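PDB 3IM9: malonyl CoA-acyl carrier protein transacylase from Staphylococcus aureus, which catalyses transfer of the malonyl group from malonyl-CoA to holo acyl carrier protein, supplying malonyl-ACP for fatty acid biosynthesis. Local coordinates for residues P17-Q22 / N69-L74; M94-G99 / V261-S266; A138-L143 / K195-L200; K160-A165 / K179-E184; N168-I173 / K292-D297. All blocks are in the same frame, centred on the assembly; numbering follows the deposited sequence.

Contact 1. Residues P17-Q22 / N69-L74; sequences PGQGAQ and NTQPAL. With SO4 (sulfate ion), chain D.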
# COMPACT_ATOMS: atom_id res chain seq x y z
N PRO A 17 -3.85 3.77 0.57
CA PRO A 17 -3.58 2.70 1.54
C PRO A 17 -3.61 1.33 0.88
O PRO A 17 -4.11 1.13 -0.23
CB PRO A 17 -4.72 2.85 2.53
CG PRO A 17 -5.89 3.32 1.66
CD PRO A 17 -5.22 4.36 0.68
N GLY A 18 -3.06 0.40 1.63
CA GLY A 18 -2.99 -1.03 1.25
C GLY A 18 -3.67 -1.94 2.26
O GLY A 18 -4.52 -1.49 3.09
N GLN A 19 -3.24 -3.19 2.18
CA GLN A 19 -3.81 -4.27 3.10
C GLN A 19 -3.84 -3.77 4.52
O GLN A 19 -2.81 -3.22 5.05
CB GLN A 19 -2.90 -5.49 2.93
CG GLN A 19 -3.47 -6.72 3.64
CD GLN A 19 -4.53 -7.39 2.82
OE1 GLN A 19 -4.42 -7.50 1.59
NE2 GLN A 19 -5.60 -7.89 3.52
N GLY A 20 -4.97 -4.00 5.16
CA GLY A 20 -5.16 -3.50 6.54
C GLY A 20 -6.11 -2.34 6.64
O GLY A 20 -6.75 -2.17 7.71
N ALA A 21 -6.33 -1.62 5.53
CA ALA A 21 -7.29 -0.54 5.55
C ALA A 21 -8.73 -0.91 5.10
O ALA A 21 -9.66 -0.13 5.26
CB ALA A 21 -6.76 0.62 4.68
N GLN A 22 -8.92 -2.14 4.61
CA GLN A 22 -10.23 -2.55 4.10
C GLN A 22 -11.27 -2.57 5.24
O GLN A 22 -10.90 -2.78 6.43
CB GLN A 22 -10.13 -3.94 3.43
CG GLN A 22 -9.86 -5.16 4.37
CD GLN A 22 -8.44 -5.31 4.79
OE1 GLN A 22 -7.52 -4.59 4.42
NE2 GLN A 22 -8.27 -6.32 5.65
N ASN A 69 -8.33 -11.26 -2.52
CA ASN A 69 -9.55 -10.43 -2.63
C ASN A 69 -9.35 -9.00 -2.18
O ASN A 69 -9.85 -8.07 -2.83
CB ASN A 69 -10.69 -11.02 -1.83
CG ASN A 69 -10.88 -12.50 -2.12
OD1 ASN A 69 -10.91 -12.90 -3.28
ND2 ASN A 69 -11.00 -13.34 -1.05
N THR A 70 -8.57 -8.78 -1.11
CA THR A 70 -8.47 -7.43 -0.57
C THR A 70 -7.75 -6.54 -1.57
O THR A 70 -8.05 -5.34 -1.65
CB THR A 70 -7.56 -7.40 0.69
OG1 THR A 70 -7.78 -8.62 1.48
CG2 THR A 70 -8.01 -6.18 1.50
N GLN A 71 -6.75 -7.08 -2.26
CA GLN A 71 -5.97 -6.20 -3.18
C GLN A 71 -6.85 -5.55 -4.28
O GLN A 71 -6.84 -4.33 -4.41
CB GLN A 71 -4.76 -6.90 -3.75
CG GLN A 71 -3.71 -7.20 -2.63
CD GLN A 71 -2.41 -7.70 -3.15
OE1 GLN A 71 -1.92 -7.26 -4.21
NE2 GLN A 71 -1.80 -8.69 -2.43
N PRO A 72 -7.60 -6.34 -5.06
CA PRO A 72 -8.46 -5.69 -6.05
C PRO A 72 -9.57 -4.90 -5.37
O PRO A 72 -9.96 -3.86 -5.93
CB PRO A 72 -9.09 -6.88 -6.86
CG PRO A 72 -8.84 -8.11 -5.98
CD PRO A 72 -7.54 -7.80 -5.24
N ALA A 73 -10.00 -5.28 -4.16
CA ALA A 73 -11.02 -4.45 -3.49
C ALA A 73 -10.51 -3.05 -3.14
O ALA A 73 -11.19 -2.06 -3.37
CB ALA A 73 -11.41 -5.20 -2.18
N LEU A 74 -9.30 -2.94 -2.64
CA LEU A 74 -8.72 -1.67 -2.27
C LEU A 74 -8.44 -0.85 -3.52
O LEU A 74 -8.70 0.36 -3.50
CB LEU A 74 -7.41 -1.91 -1.49
CG LEU A 74 -7.59 -2.37 -0.04
CD1 LEU A 74 -6.29 -3.06 0.47
CD2 LEU A 74 -7.96 -1.21 0.87
S SO4 D . -1.55 0.19 4.98
O1 SO4 D . -1.77 1.17 3.91
O2 SO4 D . -2.87 -0.13 5.79
O3 SO4 D . -1.05 -0.96 4.24
O4 SO4 D . -0.48 0.79 6.01
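A chi1 of -171° swings Gln19 CG away from its own amide N and, with a bend at chi2, lays the carboxamide across Thr70, while a second bend, in Gln22, brings its own amide up to the same threonine, with the methyl Thr70 CG2 over it. The two glutamines use different branches. Gln19 NE2 donates to Thr70 OG1 at 3.1 Å, the hydroxyl lying nearly in the amide plane and also hydrogen-bonded to Leu64 O, and Gln19 OE1 is held by Thr67, which helps to fix its rotation. Gln22 CD lies 3.4 Å from Thr70 CG2, and its OE1 turns back to accept from Gly20 N at 2.7 Å, on a lone pair. Threonine suits this place because one branch is polar and the other apolar. One helical turn on, Leu74 CD1 presses on the backbone at Gly18 C (3.4 Å). Residues 18-21 form a type II turn, with Gly20 at the positive phi that glycine tolerates easily. Gly18 N gives an almost straight bond to sulfate O1 (2.7 Å, 172°), and that anion, probably from the crystallisation liquor, sits near the active site. The loop after strand 11-16 thus rests on helix 67-84, whose other sides meet helices 52-57 and 112-128.

Contact 2. Residues M94-G99 / V261-S266; sequences MGHSLG and VQFINS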
# COMPACT_ATOMS: atom_id res chain seq x y z
N MET A 94 2.05 8.41 -3.95
CA MET A 94 2.66 7.16 -3.42
C MET A 94 1.56 6.35 -2.79
O MET A 94 0.48 6.85 -2.51
CB MET A 94 3.78 7.42 -2.36
CG MET A 94 3.29 8.07 -1.10
SD MET A 94 4.48 8.09 0.22
CE MET A 94 3.60 9.18 1.30
N GLY A 95 1.81 5.06 -2.64
CA GLY A 95 0.78 4.19 -1.96
C GLY A 95 1.50 3.06 -1.26
O GLY A 95 2.62 2.65 -1.65
N HIS A 96 0.84 2.50 -0.24
CA HIS A 96 1.53 1.50 0.62
C HIS A 96 1.31 0.10 0.10
O HIS A 96 0.18 -0.41 0.17
CB HIS A 96 1.01 1.66 2.04
CG HIS A 96 1.89 1.00 3.06
ND1 HIS A 96 1.86 -0.38 3.26
CD2 HIS A 96 2.66 1.52 4.04
CE1 HIS A 96 2.71 -0.69 4.24
NE2 HIS A 96 3.18 0.45 4.76
N SER A 97 2.37 -0.48 -0.50
CA SER A 97 2.37 -1.87 -0.97
C SER A 97 1.33 -2.01 -2.10
O SER A 97 1.57 -1.54 -3.22
CB SER A 97 2.21 -2.87 0.14
OG SER A 97 2.33 -4.19 -0.39
N LEU A 98 0.15 -2.60 -1.85
CA LEU A 98 -0.91 -2.59 -2.86
C LEU A 98 -1.18 -1.12 -3.33
O LEU A 98 -1.48 -0.87 -4.51
CB LEU A 98 -2.16 -3.24 -2.21
CG LEU A 98 -3.43 -3.26 -3.10
CD1 LEU A 98 -4.21 -1.89 -3.13
CD2 LEU A 98 -3.17 -3.83 -4.51
N GLY A 99 -1.21 -0.21 -2.38
CA GLY A 99 -1.53 1.18 -2.70
C GLY A 99 -0.69 1.78 -3.83
O GLY A 99 -1.14 2.73 -4.47
N VAL A 261 8.92 -1.97 2.41
CA VAL A 261 8.18 -0.75 2.03
C VAL A 261 8.76 0.40 2.76
O VAL A 261 8.66 0.48 4.00
CB VAL A 261 6.68 -0.95 2.36
CG1 VAL A 261 5.92 0.36 2.07
CG2 VAL A 261 6.07 -2.08 1.48
N GLN A 262 9.42 1.28 2.01
CA GLN A 262 10.08 2.44 2.62
C GLN A 262 9.15 3.59 2.85
O GLN A 262 9.29 4.66 2.23
CB GLN A 262 11.30 2.84 1.74
CG GLN A 262 12.28 1.68 1.55
CD GLN A 262 13.12 1.42 2.79
OE1 GLN A 262 13.06 2.10 3.81
NE2 GLN A 262 13.88 0.31 2.72
N PHE A 263 8.12 3.42 3.70
CA PHE A 263 7.14 4.51 3.82
C PHE A 263 7.67 5.75 4.50
O PHE A 263 7.33 6.85 4.03
CB PHE A 263 5.86 3.98 4.52
CG PHE A 263 4.71 4.97 4.41
CD1 PHE A 263 4.43 5.79 5.49
CD2 PHE A 263 4.01 5.07 3.23
CE1 PHE A 263 3.40 6.77 5.40
CE2 PHE A 263 2.92 6.00 3.10
CZ PHE A 263 2.62 6.86 4.20
N ILE A 264 8.49 5.58 5.54
CA ILE A 264 9.06 6.79 6.20
C ILE A 264 9.92 7.54 5.17
O ILE A 264 9.72 8.77 5.01
CB ILE A 264 9.90 6.40 7.43
CG1 ILE A 264 8.95 5.83 8.50
CG2 ILE A 264 10.61 7.63 8.03
CD1 ILE A 264 9.78 5.26 9.68
N ASN A 265 10.84 6.86 4.45
CA ASN A 265 11.76 7.63 3.60
C ASN A 265 11.01 8.24 2.45
O ASN A 265 11.41 9.31 1.95
CB ASN A 265 12.86 6.72 3.11
CG ASN A 265 13.88 6.36 4.16
OD1 ASN A 265 14.62 5.39 3.96
ND2 ASN A 265 13.89 7.04 5.26
N SER A 266 9.97 7.56 1.96
CA SER A 266 9.15 8.12 0.85
C SER A 266 8.40 9.36 1.34
O SER A 266 8.31 10.36 0.54
CB SER A 266 8.13 7.10 0.41
OG SER A 266 8.72 5.94 -0.14
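Val261 CG1 sits squarely over one face of the His96 imidazole, 3.9 Å from the ring centroid and only 12° off the normal, a CH-pi contact. Phe263 CD2 comes to the edge of the same ring, 3.9 Å from His96 CD2, and the two ring planes meet at 47°. Deeper in, Met94 forms a Met-aromatic contact: its SD is 4.7 Å from the Phe263 centroid, approaching obliquely, and its CE touches Phe263 CE2 at 3.7 Å. A flexible thioether suits this buried spot, since it can also lay SD against Ser266 CB. That serine turns its OG back to Gln262 O (2.8 Å), so its polar end is satisfied within the first helical turn. The looser side is at partly exposed Ser97, whose CB stands 4.2 Å from Val261 CG2. By similarity Ser97 is the active-site serine, and Gly95, Ser97 and Gly99 fit a GxSxG nucleophile elbow; its OG is hydrogen-bonded to His207 and Arg122, while His96 NE2 lies close to the Asn168 side chain. Strand 92-95 pairs beside strand 11-16 in the parallel sheet, the weakly bonded strand 261-262 borders the mixed sheet beside strand 162-169, and helix 286-294 packs on Phe263 from Leu287, Leu290 and Ile291.

Contact 3. Residues A138-L143 / K195-L200; sequences AAVLGL and KRVMPL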
# COMPACT_ATOMS: atom_id res chain seq x y z
N ALA A 138 4.87 -9.56 11.71
CA ALA A 138 4.42 -9.03 12.99
C ALA A 138 4.75 -7.55 13.06
O ALA A 138 5.80 -7.12 12.60
CB ALA A 138 5.15 -9.76 14.16
N ALA A 139 3.87 -6.80 13.73
CA ALA A 139 4.18 -5.37 13.92
C ALA A 139 4.96 -5.19 15.23
O ALA A 139 4.49 -5.59 16.29
CB ALA A 139 2.84 -4.59 13.98
N VAL A 140 6.11 -4.56 15.10
CA VAL A 140 6.92 -4.25 16.33
C VAL A 140 6.64 -2.76 16.64
O VAL A 140 6.92 -1.88 15.78
CB VAL A 140 8.39 -4.49 16.07
CG1 VAL A 140 9.18 -4.12 17.34
CG2 VAL A 140 8.66 -5.93 15.60
N LEU A 141 6.10 -2.51 17.84
CA LEU A 141 5.71 -1.14 18.15
C LEU A 141 6.68 -0.65 19.21
O LEU A 141 6.98 -1.36 20.16
CB LEU A 141 4.30 -1.06 18.67
CG LEU A 141 3.28 -1.69 17.68
CD1 LEU A 141 1.86 -1.56 18.22
CD2 LEU A 141 3.32 -1.13 16.21
N GLY A 142 7.04 0.62 19.12
CA GLY A 142 7.74 1.28 20.24
C GLY A 142 9.24 1.22 20.18
O GLY A 142 9.91 1.67 21.14
N LEU A 143 9.82 0.70 19.10
CA LEU A 143 11.27 0.60 19.03
C LEU A 143 11.83 1.33 17.86
O LEU A 143 11.24 1.30 16.80
CB LEU A 143 11.72 -0.89 18.94
CG LEU A 143 11.62 -1.69 20.20
CD1 LEU A 143 12.07 -3.14 19.88
CD2 LEU A 143 12.54 -1.09 21.32
N LYS A 195 7.15 -2.10 22.94
CA LYS A 195 5.88 -1.81 23.60
C LYS A 195 4.89 -2.94 23.32
O LYS A 195 4.15 -3.39 24.21
CB LYS A 195 5.25 -0.53 23.10
CG LYS A 195 3.99 -0.09 23.82
CD LYS A 195 4.41 0.57 25.15
CE LYS A 195 3.24 1.18 25.95
NZ LYS A 195 3.96 1.71 27.16
N ARG A 196 4.90 -3.45 22.09
CA ARG A 196 4.03 -4.56 21.74
C ARG A 196 4.41 -5.19 20.41
O ARG A 196 4.60 -4.48 19.42
CB ARG A 196 2.57 -4.11 21.71
CG ARG A 196 1.85 -4.41 20.40
CD ARG A 196 0.70 -5.38 20.61
NE ARG A 196 -0.58 -4.68 20.74
CZ ARG A 196 -1.76 -5.25 20.53
NH1 ARG A 196 -2.87 -4.54 20.68
NH2 ARG A 196 -1.84 -6.53 20.19
N VAL A 197 4.52 -6.51 20.38
CA VAL A 197 4.85 -7.20 19.13
C VAL A 197 3.55 -7.95 18.77
O VAL A 197 3.15 -8.91 19.47
CB VAL A 197 6.02 -8.15 19.19
CG1 VAL A 197 6.20 -8.84 17.75
CG2 VAL A 197 7.30 -7.40 19.52
N MET A 198 2.84 -7.45 17.75
CA MET A 198 1.53 -8.02 17.34
C MET A 198 1.70 -8.91 16.12
O MET A 198 2.06 -8.41 15.07
CB MET A 198 0.64 -6.79 17.00
CG MET A 198 -0.72 -7.25 16.63
SD MET A 198 -1.66 -5.93 15.66
CE MET A 198 -2.18 -5.01 17.10
N PRO A 199 1.46 -10.25 16.25
CA PRO A 199 1.49 -11.06 15.06
C PRO A 199 0.31 -10.61 14.22
O PRO A 199 -0.77 -10.28 14.80
CB PRO A 199 1.25 -12.50 15.63
CG PRO A 199 0.51 -12.33 16.89
CD PRO A 199 0.93 -10.96 17.42
N LEU A 200 0.48 -10.66 12.91
CA LEU A 200 -0.52 -10.13 11.98
C LEU A 200 -1.24 -11.25 11.23
O LEU A 200 -0.73 -12.36 11.02
CB LEU A 200 0.14 -9.22 10.94
CG LEU A 200 0.78 -7.93 11.54
CD1 LEU A 200 1.33 -7.08 10.49
CD2 LEU A 200 -0.23 -7.06 12.39
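Across the strand pair Leu141 CD1 lies 3.6 Å from Arg196 CG, in the stem that carries the flat guanidinium, and that group has the methyl Met198 CE over the centre of one face, 3.4 Å above its plane. Leu141 and Arg196 run side by side in the same direction, so the leucine meets the apolar stem of the arginine while the charged end continues beyond it; a long amphipathic chain suits this exposed edge. On the same face Ala139 CB, small enough to lie low, faces Met198 CB at 4.3 Å. The other face is apolar: Ala138 CB meets Val197 CG1 at 3.9 Å, a methyl that chi1 of 178° sets anti to the backbone N, and helix 179-188 covers both residues. The backbones run antiparallel. Ala139 and Met198 exchange two bonds, Ala139 N to Met198 O (2.8 Å) and Met198 N to Ala139 O (2.9 Å). Leu141 N then donates to Arg196 O, but Leu141 O accepts from Lys195 N at 2.9 Å. Lys195 and Arg196 therefore both face Leu141, a classic beta bulge, here where edge strand 196-199 joins strand 135-141 in the mixed sheet of the acyltransferase.

Contact 4. Residues K160-A165 / K179-E184; sequences KIIEPA and KALIDE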
# COMPACT_ATOMS: atom_id res chain seq x y z
N LYS A 160 17.00 -19.57 8.85
CA LYS A 160 15.68 -18.93 8.92
C LYS A 160 15.96 -17.45 9.03
O LYS A 160 17.00 -17.02 9.54
CB LYS A 160 14.85 -19.43 10.08
CG LYS A 160 14.46 -20.89 9.93
CD LYS A 160 13.55 -21.32 11.04
CE LYS A 160 13.07 -22.73 10.72
NZ LYS A 160 11.90 -23.19 11.58
N ILE A 161 15.04 -16.66 8.52
CA ILE A 161 15.25 -15.21 8.49
C ILE A 161 14.01 -14.45 8.93
O ILE A 161 12.86 -14.90 8.78
CB ILE A 161 15.68 -14.71 7.10
CG1 ILE A 161 14.54 -14.90 6.15
CG2 ILE A 161 17.03 -15.43 6.64
CD1 ILE A 161 14.71 -14.10 4.94
N ILE A 162 14.27 -13.28 9.52
CA ILE A 162 13.22 -12.29 9.80
C ILE A 162 13.81 -10.94 9.44
O ILE A 162 15.00 -10.67 9.74
CB ILE A 162 12.80 -12.43 11.26
CG1 ILE A 162 11.74 -11.46 11.63
CG2 ILE A 162 13.95 -12.32 12.19
CD1 ILE A 162 11.14 -11.72 13.08
N GLU A 163 13.06 -10.07 8.78
CA GLU A 163 13.63 -8.83 8.23
C GLU A 163 12.61 -7.71 8.43
O GLU A 163 11.40 -7.94 8.35
CB GLU A 163 13.78 -8.96 6.69
CG GLU A 163 14.83 -9.94 6.27
CD GLU A 163 14.71 -10.38 4.81
OE1 GLU A 163 15.59 -11.11 4.36
OE2 GLU A 163 13.80 -10.00 4.10
N PRO A 164 13.06 -6.45 8.54
CA PRO A 164 12.10 -5.31 8.51
C PRO A 164 11.46 -5.34 7.14
O PRO A 164 12.15 -5.54 6.08
CB PRO A 164 13.03 -4.08 8.67
CG PRO A 164 14.23 -4.60 9.54
CD PRO A 164 14.46 -6.00 8.85
N ALA A 165 10.14 -5.19 7.15
CA ALA A 165 9.33 -5.29 5.95
C ALA A 165 8.60 -3.99 5.65
O ALA A 165 8.75 -3.43 4.56
CB ALA A 165 8.34 -6.44 6.07
N LYS A 179 7.92 -18.18 10.07
CA LYS A 179 6.97 -18.03 11.19
C LYS A 179 7.60 -18.41 12.54
O LYS A 179 7.25 -17.80 13.54
CB LYS A 179 5.68 -18.80 10.85
CG LYS A 179 4.61 -18.61 11.99
CD LYS A 179 3.32 -19.28 11.58
CE LYS A 179 2.20 -18.90 12.59
NZ LYS A 179 2.46 -19.47 13.96
N ALA A 180 8.50 -19.41 12.54
CA ALA A 180 9.13 -19.76 13.82
C ALA A 180 9.83 -18.56 14.46
O ALA A 180 9.78 -18.39 15.68
CB ALA A 180 10.19 -20.91 13.69
N LEU A 181 10.47 -17.75 13.63
CA LEU A 181 11.18 -16.56 14.16
C LEU A 181 10.22 -15.43 14.45
O LEU A 181 10.38 -14.72 15.48
CB LEU A 181 12.23 -16.00 13.17
CG LEU A 181 13.38 -17.02 12.95
CD1 LEU A 181 14.41 -16.41 12.01
CD2 LEU A 181 14.04 -17.55 14.26
N ILE A 182 9.16 -15.27 13.65
CA ILE A 182 8.13 -14.28 13.99
C ILE A 182 7.52 -14.60 15.35
O ILE A 182 7.37 -13.71 16.21
CB ILE A 182 7.00 -14.32 12.90
CG1 ILE A 182 7.55 -13.82 11.58
CG2 ILE A 182 5.79 -13.52 13.39
CD1 ILE A 182 7.88 -12.24 11.57
N ASP A 183 7.28 -15.90 15.61
CA ASP A 183 6.61 -16.27 16.86
C ASP A 183 7.59 -16.10 18.02
O ASP A 183 7.16 -15.75 19.13
CB ASP A 183 6.10 -17.70 16.72
CG ASP A 183 4.83 -17.79 15.85
OD1 ASP A 183 4.22 -16.74 15.54
OD2 ASP A 183 4.57 -18.96 15.50
N GLU A 184 8.88 -16.33 17.80
CA GLU A 184 9.87 -16.10 18.89
C GLU A 184 9.88 -14.62 19.22
O GLU A 184 9.96 -14.27 20.41
CB GLU A 184 11.23 -16.58 18.42
CG GLU A 184 12.29 -16.46 19.49
CD GLU A 184 13.65 -17.05 19.03
OE1 GLU A 184 13.74 -17.52 17.87
OE2 GLU A 184 14.61 -16.99 19.85
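Leu181 reaches from helix 179-188 onto the loop that leads into strand 162-169 and its first residue, Ile162, and its CB, CG and CD1 each find a neighbour there. CB lies 4.1 Å from Ile162 CB, the two side chains meeting at a slant. CG, set anti to the carbonyl carbon (chi1 -65°), comes 4.0 Å from Lys160 CB. At the tip, CD1 presses on the main chain, 3.5 Å from Lys160 C and 3.6 Å from Ile161 N, and it also touches Lys160 CB. The leucine thus fits against a length of backbone as well as against side chains, which its branched end does well. Ile162 carries the packing on to the next helical residue: its CD1 meets Ile182 CD1 at 3.6 Å, the two delta methyls meeting end to end in the buried part. Nearer the surface Lys160 stretches out, extended beyond CG, until its NZ is 3.5 Å from Ala180 CB; the small alanine leaves room for the end of the long chain to come up to it. Val175 of strand 172-176 and Leu155 of helix 145-155 also touch Ile162, enclosing the beta-branched residue between strand and helices. Within the helix, Lys179 NZ forms a salt bridge with Asp183 OD2 (2.7 Å). Across the two segments, by contrast, the attraction is almost wholly dispersive and hydrophobic, its strength depending on shape fit rather than on direction.

Contact 5. Residues N168-I173 / K292-D297; sequences NCPGQI and KKINRD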
# COMPACT_ATOMS: atom_id res chain seq x y z
N ASN A 168 7.04 1.95 8.61
CA ASN A 168 5.80 2.77 8.57
C ASN A 168 5.90 4.13 9.20
O ASN A 168 5.50 5.10 8.56
CB ASN A 168 4.62 1.95 9.16
CG ASN A 168 4.24 0.78 8.26
OD1 ASN A 168 4.65 0.71 7.10
ND2 ASN A 168 3.37 -0.10 8.78
N CYS A 169 6.32 4.21 10.45
CA CYS A 169 6.51 5.52 11.11
C CYS A 169 7.40 5.25 12.30
O CYS A 169 7.67 4.11 12.65
CB CYS A 169 5.18 6.15 11.53
SG CYS A 169 4.27 5.27 12.82
N PRO A 170 7.94 6.28 12.92
CA PRO A 170 8.69 6.05 14.17
C PRO A 170 7.87 5.26 15.13
O PRO A 170 6.68 5.63 15.44
CB PRO A 170 8.88 7.49 14.69
CG PRO A 170 8.99 8.29 13.45
CD PRO A 170 7.82 7.72 12.57
N GLY A 171 8.43 4.12 15.60
CA GLY A 171 7.72 3.25 16.55
C GLY A 171 6.79 2.23 15.93
O GLY A 171 6.06 1.61 16.62
N GLN A 172 6.76 2.16 14.57
CA GLN A 172 5.92 1.09 13.99
C GLN A 172 6.69 0.50 12.80
O GLN A 172 6.78 1.09 11.72
CB GLN A 172 4.58 1.64 13.53
CG GLN A 172 3.70 0.47 12.92
CD GLN A 172 2.40 0.99 12.38
OE1 GLN A 172 1.61 1.70 13.12
NE2 GLN A 172 2.08 0.62 11.20
N ILE A 173 7.26 -0.71 13.00
CA ILE A 173 8.05 -1.43 11.98
C ILE A 173 7.46 -2.81 11.91
O ILE A 173 7.48 -3.52 12.91
CB ILE A 173 9.58 -1.51 12.35
CG1 ILE A 173 10.20 -0.08 12.59
CG2 ILE A 173 10.32 -2.27 11.24
CD1 ILE A 173 10.03 0.90 11.51
N LYS A 292 1.32 11.71 10.23
CA LYS A 292 1.28 12.57 11.41
C LYS A 292 2.42 12.26 12.37
O LYS A 292 2.97 13.18 12.98
CB LYS A 292 -0.10 12.43 12.10
CG LYS A 292 -0.26 13.28 13.40
CD LYS A 292 -0.04 14.76 13.23
CE LYS A 292 -1.16 15.39 12.33
NZ LYS A 292 -0.87 16.85 12.10
N LYS A 293 2.82 11.01 12.50
CA LYS A 293 3.92 10.62 13.38
C LYS A 293 5.26 10.91 12.78
O LYS A 293 6.25 10.99 13.46
CB LYS A 293 3.81 9.11 13.75
CG LYS A 293 2.63 8.84 14.74
CD LYS A 293 2.22 7.32 14.92
CE LYS A 293 0.71 7.09 15.35
NZ LYS A 293 0.05 5.82 14.84
N ILE A 294 5.30 11.01 11.46
CA ILE A 294 6.54 11.35 10.72
C ILE A 294 6.78 12.87 10.75
O ILE A 294 7.93 13.32 10.92
CB ILE A 294 6.50 10.84 9.25
CG1 ILE A 294 6.54 9.28 9.29
CG2 ILE A 294 7.74 11.38 8.39
CD1 ILE A 294 6.04 8.62 7.99
N ASN A 295 5.74 13.64 10.44
CA ASN A 295 5.86 15.11 10.41
C ASN A 295 4.55 15.72 10.84
O ASN A 295 3.50 15.55 10.20
CB ASN A 295 6.27 15.58 9.00
CG ASN A 295 6.49 17.07 8.97
OD1 ASN A 295 5.58 17.85 9.35
ND2 ASN A 295 7.65 17.47 8.43
N ARG A 296 4.58 16.43 11.97
CA ARG A 296 3.34 16.95 12.52
C ARG A 296 2.88 18.27 11.95
O ARG A 296 1.81 18.73 12.34
CB ARG A 296 3.41 17.06 14.07
CG ARG A 296 4.51 17.96 14.55
CD ARG A 296 4.44 18.29 16.07
NE ARG A 296 4.83 17.15 16.94
CZ ARG A 296 5.30 17.28 18.19
NH1 ARG A 296 5.46 18.47 18.74
NH2 ARG A 296 5.60 16.20 18.90
N ASP A 297 3.61 18.83 10.99
CA ASP A 297 3.30 20.14 10.45
C ASP A 297 2.62 20.09 9.10
O ASP A 297 2.07 21.10 8.67
CB ASP A 297 4.57 20.98 10.25
CG ASP A 297 5.27 21.35 11.56
OD1 ASP A 297 4.57 21.50 12.58
OD2 ASP A 297 6.50 21.48 11.53
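A beta hairpin of the mixed sheet, with a type II turn from Cys169 to Gln172 and a classic beta bulge where Asn168 and Cys169 both face Gln172, meets the C-terminal end of helix 286-294. The turn is closed by Gln172 N, which donates to Cys169 O at 2.9 Å, and Gly171 takes the positive phi of the third position, which glycine adopts readily. Pro170, at the second position, has its phi held near the required value by its ring. Cys169 faces the helix. Its sulfur lies between the backbone N and the carbonyl carbon (chi1 67°), which brings SG against the aliphatic stem of Lys293, 3.6 Å from CD. The small, polarisable thiol suits a place pressed close to the helix, and Lys293 can spend its methylenes there while its amine goes on outward. On the other flank, Pro170 and Ile294 cross at about a right angle, with Pro170 CD 3.9 Å from Ile294 CG1; the same CG1 lies 4.1 Å from Cys169 CB. Pro170 CD also comes within 3.7 Å of Lys293 O. Ile294 is shared, since Ile264, Thr267 and Glu268 of helix 263-272 also touch it, so the hairpin and both helices come together at one residue. After Ile294 an Asx turn shapes the helix exit, Asn295 OD1 accepting from Asp297 N. At the buried end of the contact, the methyl Ile294 CD1 lies 3.6 Å from Asn168 O, a buried carbonyl oxygen with no hydrogen-bond partner in the model.

Overall arrangement
Contact 2 is the most buried, close to the chain's centre, and joins a strand of the parallel sheet to the border strand of the mixed sheet through rings, sulfur and methyls. Contact 1 touches it, Leu74 packing on Leu98, but mixes side-chain hydrogen bonds of glutamine amides with apolar contact near the same active site. Contacts 3, 4 and 5 lie farther out, all on the mixed sheet that contact 2 also borders: 3 is backbone-bonded strand pairing, whereas 4 and 5 set helices against strands by apolar packing. Val140 N to Ile173 O ties 3 to 5, Ala138 and Ile182 join 3 to 4, and Val261 N to Ala165 O links 2 with 4.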